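PDB 3KG4: uncharacterized protein from Mannheimia succiniciproducens, which is the Cas5d endoribonuclease of a CRISPR immune system, which cuts pre-crRNA in making CRISPR RNA and needs no metal cofactor. Local coordinates for residues Asp31-Ser36 and Val114-Glu119; Arg186-Met191 and Phe206-Lys211. All blocks are in the same frame, centred on the assembly; numbering follows the deposited sequence.

Contact 1 of 2, residues Asp31-Ser36 and Val114-Glu119; sequences DVITPS and VAYVIE
Tyr116 OH and the carbonyl of Asp31 are joined through one water. The water lies 2.6 Å from Tyr116 OH and donates to Asp31 O at 2.7 Å. This bridge is the polar part of the contact, since no direct hydrogen bond links 31-36 to 114-119. The rest is apolar. Ile33 lays its CG2 methyl over the middle of one face of the Tyr116 ring, a CH-pi contact. The methyl stands 3.8 Å from the ring centroid and only 6° off the ring normal. Ile33 CG1 is anti to the backbone N (chi1 -170°), which leaves the CG2 branch to meet the ring. Ile33 CB adds a touch near the phenol end, 4.0 Å from Tyr116 CE2. Val32 approaches the same ring obliquely, with CB 4.3 Å from Tyr116 CE1. Further along the strand, Ile118 CD1 reaches the same Ile33 methyl at 4.2 Å. One methyl thus packs against two side chains of the strand. The ring is held at its face by Ile33 and at its hydroxyl by the water. Beyond Ile33 the chain enters helix 35-45, where Thr34 is the N-cap and its OG1 accepts from Ala37 N. Strand 114-124 lies between strands 7-13 and 51-60 in what the strand order marks as a ferredoxin-like sheet, as in other RAMP proteins. Ile11 and Ile58 of those two strands also pack against Ile33.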
loop_
_atom_site.group_PDB
_atom_site.type_symbol
_atom_site.label_atom_id
_atom_site.label_comp_id
_atom_site.label_asym_id
_atom_site.label_seq_id
_atom_site.Cartn_x
_atom_site.Cartn_y
_atom_site.Cartn_z
ATOM N N ASP A 31 -4.748 -2.071 -11.417
ATOM C CA ASP A 31 -3.815 -1.115 -12.008
ATOM C C ASP A 31 -2.814 -0.546 -11.031
ATOM O O ASP A 31 -1.745 -0.107 -11.461
ATOM C CB ASP A 31 -4.572 0.085 -12.644
ATOM C CG ASP A 31 -5.387 -0.291 -13.831
ATOM O OD1 ASP A 31 -5.515 -1.494 -14.135
ATOM O OD2 ASP A 31 -5.876 0.648 -14.529
ATOM N N VAL A 32 -3.155 -0.558 -9.750
ATOM C CA VAL A 32 -2.316 -0.007 -8.684
ATOM C C VAL A 32 -2.535 -0.845 -7.420
ATOM O O VAL A 32 -3.478 -1.643 -7.304
ATOM C CB VAL A 32 -2.709 1.464 -8.346
ATOM C CG1 VAL A 32 -2.618 2.404 -9.634
ATOM C CG2 VAL A 32 -4.136 1.532 -7.790
ATOM N N ILE A 33 -1.679 -0.589 -6.444
ATOM C CA ILE A 33 -1.822 -1.185 -5.137
ATOM C C ILE A 33 -3.136 -0.806 -4.425
ATOM O O ILE A 33 -3.622 0.340 -4.497
ATOM C CB ILE A 33 -0.543 -0.845 -4.274
ATOM C CG1 ILE A 33 -0.540 -1.658 -2.973
ATOM C CG2 ILE A 33 -0.524 0.641 -3.955
ATOM C CD1 ILE A 33 0.817 -1.724 -2.274
ATOM N N THR A 34 -3.741 -1.800 -3.778
ATOM C CA THR A 34 -4.920 -1.619 -2.989
ATOM C C THR A 34 -4.524 -1.137 -1.601
ATOM O O THR A 34 -3.395 -1.377 -1.172
ATOM C CB THR A 34 -5.681 -2.958 -2.824
ATOM O OG1 THR A 34 -4.772 -3.950 -2.295
ATOM C CG2 THR A 34 -6.234 -3.446 -4.209
ATOM N N PRO A 35 -5.458 -0.476 -0.881
ATOM C CA PRO A 35 -5.260 -0.139 0.518
ATOM C C PRO A 35 -4.930 -1.407 1.321
ATOM O O PRO A 35 -4.067 -1.386 2.179
ATOM C CB PRO A 35 -6.622 0.404 0.929
ATOM C CG PRO A 35 -7.161 1.031 -0.413
ATOM C CD PRO A 35 -6.699 0.100 -1.439
ATOM N N SER A 36 -5.643 -2.501 1.009
ATOM C CA SER A 36 -5.456 -3.808 1.647
ATOM C C SER A 36 -3.998 -4.279 1.571
ATOM O O SER A 36 -3.377 -4.617 2.597
ATOM C CB SER A 36 -6.400 -4.828 0.981
ATOM O OG SER A 36 -6.459 -6.003 1.748
ATOM N N VAL A 114 6.925 -1.082 -10.730
ATOM C CA VAL A 114 6.038 -0.241 -9.977
ATOM C C VAL A 114 6.828 0.476 -8.887
ATOM O O VAL A 114 7.851 -0.036 -8.414
ATOM C CB VAL A 114 4.918 -1.055 -9.256
ATOM C CG1 VAL A 114 4.051 -1.792 -10.240
ATOM C CG2 VAL A 114 5.501 -2.042 -8.243
ATOM N N ALA A 115 6.287 1.606 -8.463
ATOM C CA ALA A 115 6.727 2.297 -7.263
ATOM C C ALA A 115 5.632 3.188 -6.741
ATOM O O ALA A 115 4.957 3.907 -7.507
ATOM C CB ALA A 115 7.981 3.110 -7.559
ATOM N N TYR A 116 5.482 3.177 -5.427
ATOM C CA TYR A 116 4.474 3.970 -4.770
ATOM C C TYR A 116 5.032 4.677 -3.542
ATOM O O TYR A 116 6.055 4.263 -3.002
ATOM C CB TYR A 116 3.293 3.116 -4.319
ATOM C CG TYR A 116 2.781 2.146 -5.382
ATOM C CD1 TYR A 116 1.873 2.562 -6.359
ATOM C CD2 TYR A 116 3.208 0.828 -5.417
ATOM C CE1 TYR A 116 1.444 1.701 -7.319
ATOM C CE2 TYR A 116 2.752 -0.049 -6.411
ATOM C CZ TYR A 116 1.857 0.393 -7.333
ATOM O OH TYR A 116 1.406 -0.444 -8.338
ATOM N N VAL A 117 4.300 5.678 -3.085
ATOM C CA VAL A 117 4.385 6.115 -1.691
ATOM C C VAL A 117 3.068 5.812 -1.027
ATOM O O VAL A 117 1.974 6.132 -1.563
ATOM C CB VAL A 117 4.706 7.633 -1.534
ATOM C CG1 VAL A 117 4.825 7.998 -0.054
ATOM C CG2 VAL A 117 5.996 7.917 -2.240
ATOM N N ILE A 118 3.172 5.195 0.146
ATOM C CA ILE A 118 2.038 4.919 1.017
ATOM C C ILE A 118 2.066 5.891 2.169
ATOM O O ILE A 118 3.080 5.973 2.905
ATOM C CB ILE A 118 2.147 3.516 1.606
ATOM C CG1 ILE A 118 2.266 2.479 0.488
ATOM C CG2 ILE A 118 0.990 3.259 2.573
ATOM C CD1 ILE A 118 1.204 2.617 -0.613
ATOM N N GLU A 119 0.979 6.640 2.312
ATOM C CA GLU A 119 0.837 7.580 3.394
ATOM C C GLU A 119 -0.257 7.058 4.304
ATOM O O GLU A 119 -1.346 6.777 3.828
ATOM C CB GLU A 119 0.476 8.955 2.844
ATOM C CG GLU A 119 0.496 10.033 3.865
ATOM C CD GLU A 119 0.382 11.434 3.188
ATOM O OE1 GLU A 119 1.254 11.799 2.381
ATOM O OE2 GLU A 119 -0.588 12.150 3.496
HETATM O O HOH W 1 0.580 0.889 -10.383
#

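Contact 2 of 2, residues Arg186-Met191 and Phe206-Lys211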
loop_
_atom_site.group_PDB
_atom_site.type_symbol
_atom_site.label_atom_id
_atom_site.label_comp_id
_atom_site.label_asym_id
_atom_site.label_seq_id
_atom_site.Cartn_x
_atom_site.Cartn_y
_atom_site.Cartn_z
ATOM N N ARG A 186 -6.778 9.759 -13.586
ATOM C CA ARG A 186 -7.406 8.548 -14.110
ATOM C C ARG A 186 -8.473 8.019 -13.141
ATOM O O ARG A 186 -8.212 7.884 -11.968
ATOM C CB ARG A 186 -6.405 7.415 -14.317
ATOM C CG ARG A 186 -7.024 6.223 -14.994
ATOM C CD ARG A 186 -6.120 4.984 -15.040
ATOM N NE ARG A 186 -5.151 5.074 -16.110
ATOM C CZ ARG A 186 -4.474 4.051 -16.621
ATOM N NH1 ARG A 186 -4.663 2.815 -16.166
ATOM N NH2 ARG A 186 -3.611 4.272 -17.613
ATOM N N ASP A 187 -9.639 7.665 -13.676
ATOM C CA ASP A 187 -10.644 6.976 -12.884
ATOM C C ASP A 187 -10.263 5.491 -12.899
ATOM O O ASP A 187 -10.359 4.831 -13.920
ATOM C CB ASP A 187 -12.016 7.174 -13.517
ATOM C CG ASP A 187 -13.137 6.554 -12.693
ATOM O OD1 ASP A 187 -12.897 5.924 -11.610
ATOM O OD2 ASP A 187 -14.266 6.689 -13.174
ATOM N N LEU A 188 -9.844 4.960 -11.765
ATOM C CA LEU A 188 -9.473 3.530 -11.716
ATOM C C LEU A 188 -10.690 2.632 -11.490
ATOM O O LEU A 188 -10.577 1.426 -11.546
ATOM C CB LEU A 188 -8.417 3.315 -10.604
ATOM C CG LEU A 188 -7.095 4.042 -10.936
ATOM C CD1 LEU A 188 -6.181 4.135 -9.774
ATOM C CD2 LEU A 188 -6.406 3.349 -12.091
ATOM N N GLY A 189 -11.855 3.208 -11.205
ATOM C CA GLY A 189 -13.059 2.388 -11.018
ATOM C C GLY A 189 -13.121 1.813 -9.599
ATOM O O GLY A 189 -12.423 2.265 -8.682
ATOM N N TRP A 190 -13.968 0.814 -9.425
ATOM C CA TRP A 190 -14.201 0.230 -8.107
ATOM C C TRP A 190 -13.071 -0.741 -7.778
ATOM O O TRP A 190 -12.671 -1.544 -8.613
ATOM C CB TRP A 190 -15.554 -0.457 -8.091
ATOM C CG TRP A 190 -16.670 0.496 -8.219
ATOM C CD1 TRP A 190 -17.464 0.716 -9.328
ATOM C CD2 TRP A 190 -17.125 1.395 -7.219
ATOM N NE1 TRP A 190 -18.377 1.734 -9.052
ATOM C CE2 TRP A 190 -18.187 2.152 -7.772
ATOM C CE3 TRP A 190 -16.757 1.633 -5.888
ATOM C CZ2 TRP A 190 -18.870 3.088 -7.042
ATOM C CZ3 TRP A 190 -17.415 2.568 -5.183
ATOM C CH2 TRP A 190 -18.474 3.294 -5.756
ATOM N N MET A 191 -12.496 -0.611 -6.600
ATOM C CA MET A 191 -11.337 -1.439 -6.248
ATOM C C MET A 191 -11.567 -1.886 -4.828
ATOM O O MET A 191 -12.192 -1.170 -4.047
ATOM C CB MET A 191 -10.017 -0.632 -6.267
ATOM C CG MET A 191 -9.462 -0.209 -7.630
ATOM S SD MET A 191 -7.751 0.446 -7.695
ATOM C CE MET A 191 -6.892 -0.890 -6.684
ATOM N N PHE A 206 -14.062 0.622 -2.853
ATOM C CA PHE A 206 -14.118 2.089 -2.898
ATOM C C PHE A 206 -13.858 2.532 -4.343
ATOM O O PHE A 206 -13.272 1.798 -5.151
ATOM C CB PHE A 206 -13.130 2.772 -1.927
ATOM C CG PHE A 206 -11.701 2.786 -2.377
ATOM C CD1 PHE A 206 -11.049 3.994 -2.630
ATOM C CD2 PHE A 206 -10.962 1.595 -2.545
ATOM C CE1 PHE A 206 -9.730 4.025 -3.047
ATOM C CE2 PHE A 206 -9.649 1.628 -2.930
ATOM C CZ PHE A 206 -9.015 2.825 -3.183
ATOM N N ARG A 207 -14.249 3.768 -4.618
ATOM C CA ARG A 207 -14.021 4.350 -5.934
ATOM C C ARG A 207 -12.657 4.972 -5.940
ATOM O O ARG A 207 -12.404 6.018 -5.303
ATOM C CB ARG A 207 -15.121 5.357 -6.314
ATOM C CG ARG A 207 -15.033 5.823 -7.759
ATOM C CD ARG A 207 -14.956 4.698 -8.764
ATOM N NE ARG A 207 -15.230 5.195 -10.115
ATOM C CZ ARG A 207 -16.451 5.373 -10.619
ATOM N NH1 ARG A 207 -16.575 5.861 -11.864
ATOM N NH2 ARG A 207 -17.533 5.077 -9.886
ATOM N N ALA A 208 -11.749 4.328 -6.668
ATOM C CA ALA A 208 -10.370 4.741 -6.694
ATOM C C ALA A 208 -10.157 5.765 -7.797
ATOM O O ALA A 208 -10.398 5.462 -8.947
ATOM C CB ALA A 208 -9.472 3.546 -6.944
ATOM N N GLU A 209 -9.667 6.953 -7.436
ATOM C CA GLU A 209 -9.401 7.988 -8.443
ATOM C C GLU A 209 -8.020 8.564 -8.235
ATOM O O GLU A 209 -7.673 9.001 -7.131
ATOM C CB GLU A 209 -10.428 9.090 -8.395
ATOM C CG GLU A 209 -10.020 10.208 -9.375
ATOM C CD GLU A 209 -11.071 11.271 -9.567
ATOM O OE1 GLU A 209 -12.060 11.290 -8.795
ATOM O OE2 GLU A 209 -10.876 12.093 -10.503
ATOM N N LEU A 210 -7.243 8.516 -9.298
ATOM C CA LEU A 210 -5.915 9.097 -9.339
ATOM C C LEU A 210 -6.088 10.584 -9.681
ATOM O O LEU A 210 -6.603 10.917 -10.742
ATOM C CB LEU A 210 -5.142 8.372 -10.423
ATOM C CG LEU A 210 -3.652 8.252 -10.475
ATOM C CD1 LEU A 210 -2.942 8.093 -9.086
ATOM C CD2 LEU A 210 -3.382 7.071 -11.382
ATOM N N LYS A 211 -5.721 11.460 -8.776
ATOM C CA LYS A 211 -5.806 12.912 -9.041
ATOM C C LYS A 211 -4.428 13.482 -8.809
ATOM O O LYS A 211 -3.896 13.415 -7.709
ATOM C CB LYS A 211 -6.803 13.602 -8.133
ATOM C CG LYS A 211 -8.208 13.122 -8.262
ATOM C CD LYS A 211 -9.149 13.807 -7.238
ATOM C CE LYS A 211 -9.593 15.216 -7.697
ATOM N NZ LYS A 211 -10.629 15.877 -6.775
#
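Arg207 and Asp187 form a two-pronged salt bridge across an antiparallel beta hairpin, strands 186-195 and 203-211. Arg207 NE meets Asp187 OD1 at 2.9 Å, and Arg207 NH1 meets Asp187 OD2 at 2.8 Å. Both bonds are nearly straight and use syn lone pairs of the carboxylate. The two flat groups are almost coplanar, with planes 11° apart. The arginine chain bends at its second torsion (chi2 52°). Its CB lies over the six-membered ring of Trp190, 4.0 Å from the centroid, and its guanidinium makes an off-centre cation-pi contact with the five-membered ring. The indole and guanidinium planes are 58° apart. These side chains share the exposed face of the hairpin. On the other face Met191 SD packs on the methyl of Ala208, 3.6 Å from Ala208 CB. Leu188, turned aside at the bulge, brings its CB against the same methyl. Met191 CB also touches Phe206 CE2, and Ile215 of strand 214-216 packs on Leu188, Phe206 and Leu210. The backbone sets these positions. Arg186 pairs with Leu210, and Met191 with Phe206, each through two hydrogen bonds. Between them, Leu188 and Gly189 both face Ala208 in a classic beta bulge: Leu188 N donates to Ala208 O, and Ala208 N to Gly189 O. An Asx turn braces the bulge: Gly189 N donates to Asp187 OD1 at 2.9 Å, from above the carboxylate plane, so this oxygen accepts both Gly189 N and Arg207 NE.

In the fold
Both segments of contact 1 precede those of contact 2 in the chain; the centres of the contacts are about 12 Å apart. They share one antiparallel sheet. Contact 1 is on strand 114-124, near the centre of the chain. Contact 2 is the hairpin at one margin, where 186-195 is the outermost strand. Residues 31-36 join the two. Asp31 OD2 forms a salt bridge with Arg186 NH1 at 3.0 Å. Met191 CE packs on Val32 O and Thr34 CG2, and Pro35 CG meets Phe206 CE2. The lead into helix 35-45 therefore bridges interior strand 114-124 of the ferredoxin-like part and the hairpin 186-195/203-211 that extends the same sheet.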